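Local coordinates for protein lectin (Trichosanthes anguina, PDB 4HR6) that probably contributes the ribosome-inactivating-type chain to a nontoxic, carbohydrate-binding three-chain seed lectin homologous to type II ribosome-inactivating proteins, at residues T77-V82 / P139-V144; E23-V28 / M113-S118; E37-L42 / N59-D64; E14-A19 / N94-D99. One frame throughout, in Å; residues are numbered along the deposited sequence.

All four contacts lie in the part of the chain that belongs to the ribosome-inactivating protein family. Contacts 2, 3 and 4 share the five-stranded mixed sheet: 15-21 (contact 4), 26-32 (contact 2) and 37-40 with 57-60 (contact 3) are successive strands across it. They touch one another, with centres 13 to 17 Å apart. Contact 1 stands off the sheet among the helices, its centre about 17 Å from that of contact 2 and 25 Å from that of contact 3. Along the chain, contact 3 is nested inside the loops closed by contacts 2 and 4, and it closes before contact 1 opens. Contacts 2 and 4 cross along the chain, so distant parts of the sequence are brought together at one sheet.

Contact 1 of 4, residues T77-V82 / P139-V144; sequences TRQTIV and PDLAIV
Val144 lays its CG1 methyl over one face of the Arg78 guanidinium, 4.1 Å from Arg78 NH2, displaced toward the rim of the flat group. With CG1 anti to the valine's backbone N (chi1 164°), the other methyl, CG2, is turned to Gln79 and lies 4.0 Å from Gln79 CG; those two side chains meet at about a right angle. One branched residue thus serves two neighbours in the loop. Arg78 gets there through a bend at chi3 (-75°), and its charged end is held from outside the two segments: Glu71 takes NE, Glu147 and Asp148 take NH1, and Phe67 adds a cation-pi contact. Gln79 stays extended beyond CG and brings NE2 to 3.9 Å from Leu141 CD2, an approach of amide to methyl without a hydrogen bond. Pro139 lies against the backbone of the turn, with its CG 3.3 Å from Arg78 O and its CD 3.5 Å from Ile81 O. No direct hydrogen bond joins the segments; a water bridges them, donating to Pro139 O at 2.7 Å and weakly to Gln79 O. The loop between helices 67-74 and 85-96 is in this way seated on the start of helix 141-159, while Ile81 packs against helix 103-119 and Ile143 against helix 121-132.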
loop_
_atom_site.group_PDB
_atom_site.type_symbol
_atom_site.label_atom_id
_atom_site.label_comp_id
_atom_site.label_asym_id
_atom_site.label_seq_id
_atom_site.Cartn_x
_atom_site.Cartn_y
_atom_site.Cartn_z
ATOM N N THR B 77 -18.667 -11.047 -15.668
ATOM C CA THR B 77 -17.573 -10.223 -15.166
ATOM C C THR B 77 -16.953 -10.782 -13.894
ATOM O O THR B 77 -17.496 -11.675 -13.246
ATOM C CB THR B 77 -18.031 -8.784 -14.897
ATOM O OG1 THR B 77 -18.900 -8.770 -13.762
ATOM C CG2 THR B 77 -18.761 -8.205 -16.130
ATOM N N ARG B 78 -15.799 -10.239 -13.542
ATOM C CA ARG B 78 -15.076 -10.643 -12.342
ATOM C C ARG B 78 -15.918 -10.538 -11.051
ATOM O O ARG B 78 -15.711 -11.313 -10.112
ATOM C CB ARG B 78 -13.810 -9.792 -12.196
ATOM C CG ARG B 78 -12.709 -10.132 -13.188
ATOM C CD ARG B 78 -11.642 -9.049 -13.250
ATOM N NE ARG B 78 -12.128 -7.876 -13.993
ATOM C CZ ARG B 78 -11.523 -6.698 -14.003
ATOM N NH1 ARG B 78 -10.413 -6.513 -13.303
ATOM N NH2 ARG B 78 -12.028 -5.695 -14.711
ATOM N N GLN B 79 -16.849 -9.586 -11.015
ATOM C CA GLN B 79 -17.718 -9.361 -9.852
ATOM C C GLN B 79 -18.849 -10.379 -9.720
ATOM O O GLN B 79 -19.722 -10.235 -8.875
ATOM C CB GLN B 79 -18.288 -7.959 -9.905
ATOM C CG GLN B 79 -17.202 -6.923 -9.703
ATOM C CD GLN B 79 -17.667 -5.534 -10.007
ATOM O OE1 GLN B 79 -17.342 -4.982 -11.050
ATOM N NE2 GLN B 79 -18.435 -4.950 -9.091
ATOM N N THR B 80 -18.802 -11.409 -10.554
ATOM C CA THR B 80 -19.759 -12.483 -10.577
ATOM C C THR B 80 -19.085 -13.836 -10.317
ATOM O O THR B 80 -19.747 -14.834 -10.087
ATOM C CB THR B 80 -20.417 -12.489 -11.972
ATOM O OG1 THR B 80 -21.385 -11.431 -12.019
ATOM C CG2 THR B 80 -21.086 -13.802 -12.288
ATOM N N ILE B 81 -17.764 -13.886 -10.356
ATOM C CA ILE B 81 -17.082 -15.159 -10.380
ATOM C C ILE B 81 -16.426 -15.427 -9.050
ATOM O O ILE B 81 -15.618 -14.630 -8.583
ATOM C CB ILE B 81 -16.019 -15.179 -11.489
ATOM C CG1 ILE B 81 -16.703 -15.070 -12.855
ATOM C CG2 ILE B 81 -15.190 -16.443 -11.413
ATOM C CD1 ILE B 81 -15.791 -14.575 -13.947
ATOM N N VAL B 82 -16.751 -16.572 -8.465
ATOM C CA VAL B 82 -16.258 -16.921 -7.151
ATOM C C VAL B 82 -14.799 -17.333 -7.221
ATOM O O VAL B 82 -14.390 -18.014 -8.162
ATOM C CB VAL B 82 -17.098 -18.050 -6.469
ATOM C CG1 VAL B 82 -18.469 -17.535 -6.096
ATOM C CG2 VAL B 82 -17.261 -19.268 -7.371
ATOM N N PRO B 139 -15.060 -11.045 -5.661
ATOM C CA PRO B 139 -14.401 -9.751 -5.542
ATOM C C PRO B 139 -15.352 -8.598 -5.755
ATOM O O PRO B 139 -16.237 -8.669 -6.601
ATOM C CB PRO B 139 -13.360 -9.757 -6.666
ATOM C CG PRO B 139 -13.736 -10.866 -7.564
ATOM C CD PRO B 139 -14.489 -11.868 -6.739
ATOM N N ASP B 140 -15.156 -7.540 -4.994
ATOM C CA ASP B 140 -15.957 -6.340 -5.138
ATOM C C ASP B 140 -15.058 -5.253 -5.746
ATOM O O ASP B 140 -13.965 -5.543 -6.209
ATOM C CB ASP B 140 -16.504 -5.940 -3.764
ATOM C CG ASP B 140 -17.876 -5.252 -3.839
ATOM O OD1 ASP B 140 -18.585 -5.239 -2.796
ATOM O OD2 ASP B 140 -18.239 -4.724 -4.925
ATOM N N LEU B 141 -15.510 -4.007 -5.711
ATOM C CA LEU B 141 -14.784 -2.897 -6.309
ATOM C C LEU B 141 -13.421 -2.624 -5.688
ATOM O O LEU B 141 -12.530 -2.077 -6.343
ATOM C CB LEU B 141 -15.645 -1.633 -6.247
ATOM C CG LEU B 141 -16.851 -1.674 -7.185
ATOM C CD1 LEU B 141 -17.797 -0.516 -6.919
ATOM C CD2 LEU B 141 -16.376 -1.636 -8.632
ATOM N N ALA B 142 -13.255 -2.985 -4.424
ATOM C CA ALA B 142 -11.962 -2.882 -3.785
ATOM C C ALA B 142 -10.899 -3.661 -4.566
ATOM O O ALA B 142 -9.852 -3.121 -4.887
ATOM C CB ALA B 142 -12.044 -3.374 -2.347
ATOM N N ILE B 143 -11.177 -4.928 -4.862
ATOM C CA ILE B 143 -10.249 -5.762 -5.600
ATOM C C ILE B 143 -10.159 -5.316 -7.070
ATOM O O ILE B 143 -9.080 -5.098 -7.581
ATOM C CB ILE B 143 -10.627 -7.251 -5.471
ATOM C CG1 ILE B 143 -10.337 -7.699 -4.023
ATOM C CG2 ILE B 143 -9.862 -8.102 -6.475
ATOM C CD1 ILE B 143 -10.551 -9.159 -3.693
ATOM N N VAL B 144 -11.298 -5.158 -7.726
ATOM C CA VAL B 144 -11.337 -4.829 -9.143
ATOM C C VAL B 144 -10.623 -3.526 -9.474
ATOM O O VAL B 144 -9.930 -3.463 -10.491
ATOM C CB VAL B 144 -12.781 -4.822 -9.664
ATOM C CG1 VAL B 144 -12.893 -4.117 -11.005
ATOM C CG2 VAL B 144 -13.277 -6.254 -9.793
HETATM O O HOH W 1 -18.892 -7.999 -6.432
#

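Contact 2 of 4, residues E23-V28 / M113-S118; sequences EDMVAV and MVLEAS
Met25, whose terminal methyl meets Leu115 and Ser118, has a backbone of positive phi (45°): Met25 and Val26 together face the single residue Asp21 of neighbouring strand 15-21, a G1 beta bulge. The Met25 side chain runs out extended beyond CG (chi2 -176°), so that the terminal methyl does the touching. Met25 CE lies 3.8 Å from Leu115 O and 3.9 Å from Ser118 CB, so the methyl rests against one turn of the helix. Leu115 answers with its two branches. Leu115 CD2 is 4.3 Å from Met25 CE, whereas Leu115 CD1 turns to the strand and comes within 3.8 Å of Ala27 N. Helix 103-119, to which Leu115 belongs, probably corresponds to the helix that in ribosome-inactivating proteins carries the catalytic glutamate and arginine; Glu116 probably matches the glutamate, and Lys119, its salt-bridge partner, the arginine. A wider pi-type turn at 113-116 interrupts its regular winding. Ser118 OG donates to Val114 O over 2.7 Å, nearly in line with the carbonyl (161° at the oxygen), tying the hydroxyl back to its own helix; Ser118 N bonds the same oxygen. Trp150 of helix 141-159 and Leu197 also touch Met25, as does Leu24 of a neighbouring chain. Arg21 of that chain bonds Ser118 O, and Tyr13 of it bonds Met113 O.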
loop_
_atom_site.group_PDB
_atom_site.type_symbol
_atom_site.label_atom_id
_atom_site.label_comp_id
_atom_site.label_asym_id
_atom_site.label_seq_id
_atom_site.Cartn_x
_atom_site.Cartn_y
_atom_site.Cartn_z
ATOM N N GLU B 23 7.856 -8.890 -18.553
ATOM C CA GLU B 23 7.833 -7.506 -18.961
ATOM C C GLU B 23 6.474 -6.817 -18.724
ATOM O O GLU B 23 6.450 -5.643 -18.366
ATOM C CB GLU B 23 8.258 -7.399 -20.424
ATOM C CG GLU B 23 8.999 -6.118 -20.717
ATOM C CD GLU B 23 9.560 -6.091 -22.115
ATOM O OE1 GLU B 23 9.021 -5.316 -22.939
ATOM O OE2 GLU B 23 10.523 -6.846 -22.376
ATOM N N ASP B 24 5.368 -7.538 -18.924
ATOM C CA ASP B 24 4.005 -7.017 -18.714
ATOM C C ASP B 24 3.316 -7.711 -17.540
ATOM O O ASP B 24 2.196 -7.366 -17.168
ATOM C CB ASP B 24 3.140 -7.244 -19.964
ATOM C CG ASP B 24 3.637 -6.472 -21.200
ATOM O OD1 ASP B 24 4.320 -5.433 -21.075
ATOM O OD2 ASP B 24 3.324 -6.907 -22.319
ATOM N N MET B 25 3.979 -8.703 -16.967
ATOM C CA MET B 25 3.367 -9.579 -15.986
ATOM C C MET B 25 1.970 -10.058 -16.393
ATOM O O MET B 25 0.994 -9.896 -15.656
ATOM C CB MET B 25 3.360 -8.945 -14.586
ATOM C CG MET B 25 3.484 -10.021 -13.497
ATOM S SD MET B 25 3.381 -9.367 -11.834
ATOM C CE MET B 25 3.034 -10.879 -10.936
ATOM N N VAL B 26 1.891 -10.645 -17.581
ATOM C CA VAL B 26 0.667 -11.280 -18.034
ATOM C C VAL B 26 0.958 -12.734 -18.361
ATOM O O VAL B 26 2.080 -13.084 -18.748
ATOM C CB VAL B 26 0.064 -10.614 -19.289
ATOM C CG1 VAL B 26 -0.463 -9.226 -18.952
ATOM C CG2 VAL B 26 1.087 -10.555 -20.432
ATOM N N ALA B 27 -0.070 -13.560 -18.224
ATOM C CA ALA B 27 -0.025 -14.930 -18.681
ATOM C C ALA B 27 -0.073 -14.952 -20.203
ATOM O O ALA B 27 -0.879 -14.280 -20.793
ATOM C CB ALA B 27 -1.197 -15.699 -18.106
ATOM N N VAL B 28 0.804 -15.711 -20.831
ATOM C CA VAL B 28 0.827 -15.784 -22.301
ATOM C C VAL B 28 0.504 -17.155 -22.888
ATOM O O VAL B 28 0.096 -17.251 -24.042
ATOM C CB VAL B 28 2.184 -15.314 -22.881
ATOM C CG1 VAL B 28 2.487 -13.906 -22.437
ATOM C CG2 VAL B 28 3.316 -16.231 -22.486
ATOM N N MET B 113 -6.069 -15.191 -8.640
ATOM C CA MET B 113 -5.585 -15.844 -7.435
ATOM C C MET B 113 -4.082 -16.033 -7.414
ATOM O O MET B 113 -3.513 -16.266 -6.338
ATOM C CB MET B 113 -6.262 -17.182 -7.245
ATOM C CG MET B 113 -7.712 -17.066 -6.833
ATOM S SD MET B 113 -8.520 -18.657 -6.555
ATOM C CE MET B 113 -7.709 -19.193 -5.042
ATOM N N VAL B 114 -3.420 -15.904 -8.568
ATOM C CA VAL B 114 -1.966 -16.059 -8.618
ATOM C C VAL B 114 -1.258 -14.748 -8.980
ATOM O O VAL B 114 -0.418 -14.254 -8.221
ATOM C CB VAL B 114 -1.561 -17.169 -9.612
ATOM C CG1 VAL B 114 -0.054 -17.259 -9.707
ATOM C CG2 VAL B 114 -2.134 -18.510 -9.168
ATOM N N LEU B 115 -1.600 -14.160 -10.127
ATOM C CA LEU B 115 -0.858 -13.008 -10.586
ATOM C C LEU B 115 -1.304 -11.750 -9.859
ATOM O O LEU B 115 -0.479 -10.974 -9.424
ATOM C CB LEU B 115 -0.980 -12.825 -12.102
ATOM C CG LEU B 115 -0.456 -13.946 -12.994
ATOM C CD1 LEU B 115 -0.611 -13.561 -14.466
ATOM C CD2 LEU B 115 0.999 -14.222 -12.677
ATOM N N GLU B 116 -2.607 -11.536 -9.737
ATOM C CA GLU B 116 -3.092 -10.312 -9.121
ATOM C C GLU B 116 -2.805 -10.298 -7.610
ATOM O O GLU B 116 -2.495 -9.253 -7.030
ATOM C CB GLU B 116 -4.571 -10.117 -9.436
ATOM C CG GLU B 116 -4.904 -10.080 -10.926
ATOM C CD GLU B 116 -4.177 -8.987 -11.653
ATOM O OE1 GLU B 116 -4.465 -7.815 -11.370
ATOM O OE2 GLU B 116 -3.289 -9.287 -12.487
ATOM N N ALA B 117 -2.871 -11.470 -6.983
ATOM C CA ALA B 117 -2.472 -11.596 -5.585
ATOM C C ALA B 117 -1.002 -11.273 -5.390
ATOM O O ALA B 117 -0.636 -10.746 -4.339
ATOM C CB ALA B 117 -2.755 -12.983 -5.075
ATOM N N SER B 118 -0.155 -11.612 -6.374
ATOM C CA SER B 118 1.266 -11.302 -6.260
ATOM C C SER B 118 1.517 -9.796 -6.314
ATOM O O SER B 118 2.489 -9.306 -5.760
ATOM C CB SER B 118 2.070 -11.995 -7.360
ATOM O OG SER B 118 1.995 -13.416 -7.228
#

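Contact 3 of 4, residues E37-L42 / N59-D64; sequences ESYFFL and NVLNFD
Asn59 bonds Glu37 with its side chain and Ser38 O with both side chain and backbone N. Asn59 CB passes 3.4 Å from Ser38 O and runs beside the Tyr39 ring; Asn59 CG, placed anti to the carbonyl carbon (chi1 -57°), lies 3.7 Å from Ser38 O. At the tip, ND2 spends both hydrogens across the contact. One takes Asn59 ND2 to Glu37 OE1 at 3.0 Å, almost straight (174°), in the amide plane and on the carboxylate's anti lone pair; the other joins Asn59 ND2 to Ser38 O at 3.1 Å, tilted from that plane. Ser38 O is gripped twice, because Asn59 N also donates to it (2.8 Å), and the two donors arrive from opposite faces of its carbonyl plane. Tyr39 lies alongside the asparagine and points the same way, with ring and amide planes 24° apart. The remaining ladder is parallel: Phe40 N bonds Asn59 O (2.8 Å), and Leu61 N bonds Phe40 O (2.7 Å). Past the strand ends Leu42 N reaches Phe63 O at 3.2 Å, and the rings of Phe41 and Phe63 meet obliquely. His57 holds Glu37 OE2, the other carboxylate oxygen. The two strands, 37-40 and 57-60, belong to a beta-alpha-beta unit joined through helix 46-51, and they finish the sheet at its 57-60 edge within this chain. Phe40 stacks on Phe49 of that connecting helix, whereas Leu61 and Phe63 pack against helix 103-119.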
loop_
_atom_site.group_PDB
_atom_site.type_symbol
_atom_site.label_atom_id
_atom_site.label_comp_id
_atom_site.label_asym_id
_atom_site.label_seq_id
_atom_site.Cartn_x
_atom_site.Cartn_y
_atom_site.Cartn_z
ATOM N N GLU B 37 0.240 -30.701 -26.728
ATOM C CA GLU B 37 -0.476 -29.488 -27.073
ATOM C C GLU B 37 -0.078 -28.395 -26.098
ATOM O O GLU B 37 0.239 -28.679 -24.943
ATOM C CB GLU B 37 -1.973 -29.700 -26.975
ATOM C CG GLU B 37 -2.490 -30.930 -27.693
ATOM C CD GLU B 37 -2.381 -30.829 -29.200
ATOM O OE1 GLU B 37 -2.670 -29.764 -29.768
ATOM O OE2 GLU B 37 -2.016 -31.839 -29.825
ATOM N N SER B 38 -0.091 -27.157 -26.591
ATOM C CA SER B 38 0.082 -25.984 -25.780
ATOM C C SER B 38 -0.916 -24.945 -26.285
ATOM O O SER B 38 -1.445 -25.044 -27.403
ATOM C CB SER B 38 1.530 -25.487 -25.858
ATOM O OG SER B 38 1.869 -25.073 -27.178
ATOM N N TYR B 39 -1.214 -23.959 -25.451
ATOM C CA TYR B 39 -2.246 -22.988 -25.786
ATOM C C TYR B 39 -1.734 -21.599 -25.501
ATOM O O TYR B 39 -1.186 -21.341 -24.435
ATOM C CB TYR B 39 -3.526 -23.282 -25.015
ATOM C CG TYR B 39 -4.019 -24.679 -25.239
ATOM C CD1 TYR B 39 -3.537 -25.719 -24.477
ATOM C CD2 TYR B 39 -4.926 -24.961 -26.248
ATOM C CE1 TYR B 39 -3.950 -27.011 -24.695
ATOM C CE2 TYR B 39 -5.344 -26.258 -26.480
ATOM C CZ TYR B 39 -4.850 -27.279 -25.687
ATOM O OH TYR B 39 -5.243 -28.588 -25.883
ATOM N N PHE B 40 -1.883 -20.724 -26.489
ATOM C CA PHE B 40 -1.304 -19.394 -26.463
ATOM C C PHE B 40 -2.440 -18.418 -26.590
ATOM O O PHE B 40 -3.367 -18.654 -27.371
ATOM C CB PHE B 40 -0.342 -19.195 -27.637
ATOM C CG PHE B 40 1.009 -19.798 -27.422
ATOM C CD1 PHE B 40 1.193 -21.162 -27.488
ATOM C CD2 PHE B 40 2.108 -18.993 -27.157
ATOM C CE1 PHE B 40 2.452 -21.714 -27.295
ATOM C CE2 PHE B 40 3.362 -19.536 -26.947
ATOM C CZ PHE B 40 3.539 -20.905 -27.021
ATOM N N PHE B 41 -2.378 -17.331 -25.823
ATOM C CA PHE B 41 -3.324 -16.239 -26.015
ATOM C C PHE B 41 -3.084 -15.600 -27.367
ATOM O O PHE B 41 -1.967 -15.570 -27.863
ATOM C CB PHE B 41 -3.197 -15.190 -24.901
ATOM C CG PHE B 41 -3.812 -15.622 -23.596
ATOM C CD1 PHE B 41 -3.047 -16.234 -22.624
ATOM C CD2 PHE B 41 -5.164 -15.453 -23.365
ATOM C CE1 PHE B 41 -3.605 -16.656 -21.432
ATOM C CE2 PHE B 41 -5.734 -15.873 -22.169
ATOM C CZ PHE B 41 -4.952 -16.475 -21.200
ATOM N N LEU B 42 -4.159 -15.066 -27.926
ATOM C CA LEU B 42 -4.173 -14.436 -29.218
ATOM C C LEU B 42 -3.164 -13.268 -29.286
ATOM O O LEU B 42 -2.576 -13.016 -30.322
ATOM C CB LEU B 42 -5.595 -13.970 -29.502
ATOM C CG LEU B 42 -5.974 -13.408 -30.870
ATOM C CD1 LEU B 42 -5.558 -14.349 -32.000
ATOM C CD2 LEU B 42 -7.474 -13.169 -30.875
ATOM N N ASN B 59 -1.408 -24.234 -30.094
ATOM C CA ASN B 59 -2.730 -23.730 -30.445
ATOM C C ASN B 59 -2.870 -22.292 -29.997
ATOM O O ASN B 59 -2.327 -21.901 -28.966
ATOM C CB ASN B 59 -3.795 -24.589 -29.781
ATOM C CG ASN B 59 -3.667 -26.031 -30.169
ATOM O OD1 ASN B 59 -4.103 -26.412 -31.248
ATOM N ND2 ASN B 59 -3.051 -26.841 -29.309
ATOM N N VAL B 60 -3.613 -21.521 -30.765
ATOM C CA VAL B 60 -3.867 -20.127 -30.467
ATOM C C VAL B 60 -5.325 -19.968 -30.023
ATOM O O VAL B 60 -6.237 -20.315 -30.753
ATOM C CB VAL B 60 -3.607 -19.251 -31.704
ATOM C CG1 VAL B 60 -3.814 -17.780 -31.384
ATOM C CG2 VAL B 60 -2.192 -19.480 -32.203
ATOM N N LEU B 61 -5.534 -19.421 -28.834
ATOM C CA LEU B 61 -6.886 -19.225 -28.310
ATOM C C LEU B 61 -7.555 -18.079 -29.042
ATOM O O LEU B 61 -6.887 -17.228 -29.613
ATOM C CB LEU B 61 -6.834 -18.972 -26.791
ATOM C CG LEU B 61 -6.174 -20.140 -26.056
ATOM C CD1 LEU B 61 -5.768 -19.798 -24.639
ATOM C CD2 LEU B 61 -7.067 -21.375 -26.071
ATOM N N ASN B 62 -8.878 -18.066 -29.039
ATOM C CA ASN B 62 -9.635 -17.028 -29.718
ATOM C C ASN B 62 -10.066 -15.912 -28.769
ATOM O O ASN B 62 -11.114 -15.318 -28.943
ATOM C CB ASN B 62 -10.837 -17.624 -30.461
ATOM C CG ASN B 62 -11.806 -18.343 -29.540
ATOM O OD1 ASN B 62 -11.417 -18.906 -28.504
ATOM N ND2 ASN B 62 -13.079 -18.350 -29.923
ATOM N N PHE B 63 -9.229 -15.631 -27.773
ATOM C CA PHE B 63 -9.376 -14.454 -26.922
ATOM C C PHE B 63 -7.993 -14.089 -26.405
ATOM O O PHE B 63 -7.049 -14.892 -26.502
ATOM C CB PHE B 63 -10.324 -14.711 -25.736
ATOM C CG PHE B 63 -10.085 -16.010 -25.036
ATOM C CD1 PHE B 63 -9.166 -16.110 -24.033
ATOM C CD2 PHE B 63 -10.780 -17.143 -25.414
ATOM C CE1 PHE B 63 -8.947 -17.317 -23.393
ATOM C CE2 PHE B 63 -10.566 -18.351 -24.797
ATOM C CZ PHE B 63 -9.649 -18.444 -23.783
ATOM N N ASP B 64 -7.870 -12.879 -25.871
ATOM C CA ASP B 64 -6.585 -12.400 -25.405
ATOM C C ASP B 64 -6.558 -12.317 -23.876
ATOM O O ASP B 64 -7.531 -12.684 -23.198
ATOM C CB ASP B 64 -6.151 -11.121 -26.142
ATOM C CG ASP B 64 -6.974 -9.921 -25.822
ATOM O OD1 ASP B 64 -7.327 -9.710 -24.645
ATOM O OD2 ASP B 64 -7.218 -9.135 -26.755
#

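Contact 4 of 4, residues E14-A19 / N94-D99; sequences ESITLA and NLFNAD
The Phe96 ring takes Glu14 CB over one face, a CH-pi contact with CB 3.7 Å from the ring centroid and 16° off its normal. In the ring plane, at the edge, lies Ser15 O, 3.5 Å from Phe96 CD1, so the residue before the strand lies over the ring and the strand's first residue at its edge. Ile16 packs on both Leu95 and Phe96. Its CG1 stands in the crowded position between backbone N and carbonyl carbon (chi1 66°), sending CD1 into Leu95 CD1 at 3.4 Å, tighter than usual carbon packing, while Ile16 CG2 rests 4.1 Å from Phe96 CB. Farther out, the Glu14 carboxylate is positioned by bonds outside the two segments: OE1 to Ser93 and Ser10, OE2 in a salt bridge to Lys12. After Phe96 the helix ends in a Schellman motif, in which Ala98 has positive phi and Asp99 N and Ala98 N bond back to Asn94 O and Leu95 O. Leu95 O also takes the Tyr30 hydroxyl. The end of helix 85-96 is thereby laid against strand 15-21, with strand 26-32 touching Phe96 through Pro32 and helix 103-119 packing on Leu95.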
loop_
_atom_site.group_PDB
_atom_site.type_symbol
_atom_site.label_atom_id
_atom_site.label_comp_id
_atom_site.label_asym_id
_atom_site.label_seq_id
_atom_site.Cartn_x
_atom_site.Cartn_y
_atom_site.Cartn_z
ATOM N N GLU B 14 -3.384 -33.405 -11.292
ATOM C CA GLU B 14 -3.202 -32.907 -12.633
ATOM C C GLU B 14 -2.370 -31.624 -12.530
ATOM O O GLU B 14 -2.731 -30.708 -11.780
ATOM C CB GLU B 14 -4.547 -32.578 -13.252
ATOM C CG GLU B 14 -5.580 -33.700 -13.252
ATOM C CD GLU B 14 -7.006 -33.160 -13.259
ATOM O OE1 GLU B 14 -7.302 -32.200 -12.479
ATOM O OE2 GLU B 14 -7.828 -33.689 -14.040
ATOM N N SER B 15 -1.278 -31.544 -13.286
ATOM C CA SER B 15 -0.425 -30.346 -13.298
ATOM C C SER B 15 -0.526 -29.584 -14.614
ATOM O O SER B 15 -0.552 -30.179 -15.690
ATOM C CB SER B 15 1.018 -30.733 -13.057
ATOM O OG SER B 15 1.226 -31.010 -11.693
ATOM N N ILE B 16 -0.611 -28.262 -14.527
ATOM C CA ILE B 16 -0.427 -27.406 -15.693
ATOM C C ILE B 16 0.781 -26.503 -15.480
ATOM O O ILE B 16 1.134 -26.196 -14.349
ATOM C CB ILE B 16 -1.652 -26.543 -15.988
ATOM C CG1 ILE B 16 -1.891 -25.509 -14.878
ATOM C CG2 ILE B 16 -2.886 -27.430 -16.188
ATOM C CD1 ILE B 16 -3.020 -24.558 -15.198
ATOM N N THR B 17 1.422 -26.110 -16.574
ATOM C CA THR B 17 2.514 -25.167 -16.515
ATOM C C THR B 17 2.079 -23.897 -17.218
ATOM O O THR B 17 1.706 -23.918 -18.385
ATOM C CB THR B 17 3.771 -25.713 -17.195
ATOM O OG1 THR B 17 4.232 -26.841 -16.467
ATOM C CG2 THR B 17 4.874 -24.678 -17.199
ATOM N N LEU B 18 2.186 -22.792 -16.501
ATOM C CA LEU B 18 1.721 -21.515 -16.963
ATOM C C LEU B 18 2.918 -20.595 -17.192
ATOM O O LEU B 18 3.806 -20.496 -16.339
ATOM C CB LEU B 18 0.792 -20.972 -15.901
ATOM C CG LEU B 18 0.149 -19.622 -16.108
ATOM C CD1 LEU B 18 -0.952 -19.709 -17.141
ATOM C CD2 LEU B 18 -0.389 -19.173 -14.758
ATOM N N ALA B 19 2.949 -19.936 -18.348
ATOM C CA ALA B 19 4.079 -19.087 -18.725
ATOM C C ALA B 19 3.686 -17.620 -18.649
ATOM O O ALA B 19 2.626 -17.222 -19.124
ATOM C CB ALA B 19 4.573 -19.433 -20.130
ATOM N N ASN B 94 -9.982 -27.863 -15.542
ATOM C CA ASN B 94 -10.516 -27.449 -16.816
ATOM C C ASN B 94 -9.418 -27.107 -17.830
ATOM O O ASN B 94 -9.565 -27.385 -19.025
ATOM C CB ASN B 94 -11.415 -26.227 -16.663
ATOM C CG ASN B 94 -12.648 -26.500 -15.834
ATOM O OD1 ASN B 94 -13.222 -27.586 -15.869
ATOM N ND2 ASN B 94 -13.055 -25.503 -15.064
ATOM N N LEU B 95 -8.362 -26.441 -17.355
ATOM C CA LEU B 95 -7.195 -26.155 -18.188
ATOM C C LEU B 95 -6.487 -27.447 -18.575
ATOM O O LEU B 95 -6.072 -27.596 -19.709
ATOM C CB LEU B 95 -6.194 -25.242 -17.478
ATOM C CG LEU B 95 -6.486 -23.753 -17.277
ATOM C CD1 LEU B 95 -5.201 -22.928 -17.248
ATOM C CD2 LEU B 95 -7.420 -23.197 -18.307
ATOM N N PHE B 96 -6.340 -28.357 -17.626
ATOM C CA PHE B 96 -5.698 -29.636 -17.886
ATOM C C PHE B 96 -6.400 -30.443 -18.975
ATOM O O PHE B 96 -5.729 -31.016 -19.835
ATOM C CB PHE B 96 -5.611 -30.466 -16.622
ATOM C CG PHE B 96 -4.846 -31.752 -16.792
ATOM C CD1 PHE B 96 -3.470 -31.774 -16.677
ATOM C CD2 PHE B 96 -5.509 -32.938 -17.058
ATOM C CE1 PHE B 96 -2.764 -32.953 -16.816
ATOM C CE2 PHE B 96 -4.808 -34.122 -17.217
ATOM C CZ PHE B 96 -3.428 -34.129 -17.088
ATOM N N ASN B 97 -7.736 -30.440 -18.957
ATOM C CA ASN B 97 -8.540 -31.122 -19.961
ATOM C C ASN B 97 -8.758 -30.287 -21.200
ATOM O O ASN B 97 -9.401 -30.749 -22.141
ATOM C CB ASN B 97 -9.918 -31.467 -19.383
ATOM C CG ASN B 97 -9.832 -32.385 -18.176
ATOM O OD1 ASN B 97 -10.547 -32.206 -17.195
ATOM N ND2 ASN B 97 -8.949 -33.363 -18.243
ATOM N N ALA B 98 -8.277 -29.042 -21.181
ATOM C CA ALA B 98 -8.459 -28.121 -22.298
ATOM C C ALA B 98 -9.920 -28.045 -22.725
ATOM O O ALA B 98 -10.248 -28.046 -23.903
ATOM C CB ALA B 98 -7.566 -28.507 -23.466
ATOM N N ASP B 99 -10.800 -27.910 -21.743
ATOM C CA ASP B 99 -12.226 -27.823 -22.006
ATOM C C ASP B 99 -12.607 -26.452 -22.532
ATOM O O ASP B 99 -12.630 -25.490 -21.774
ATOM C CB ASP B 99 -12.998 -28.124 -20.727
ATOM C CG ASP B 99 -14.432 -28.435 -20.987
ATOM O OD1 ASP B 99 -14.952 -29.268 -20.239
ATOM O OD2 ASP B 99 -15.036 -27.862 -21.932
#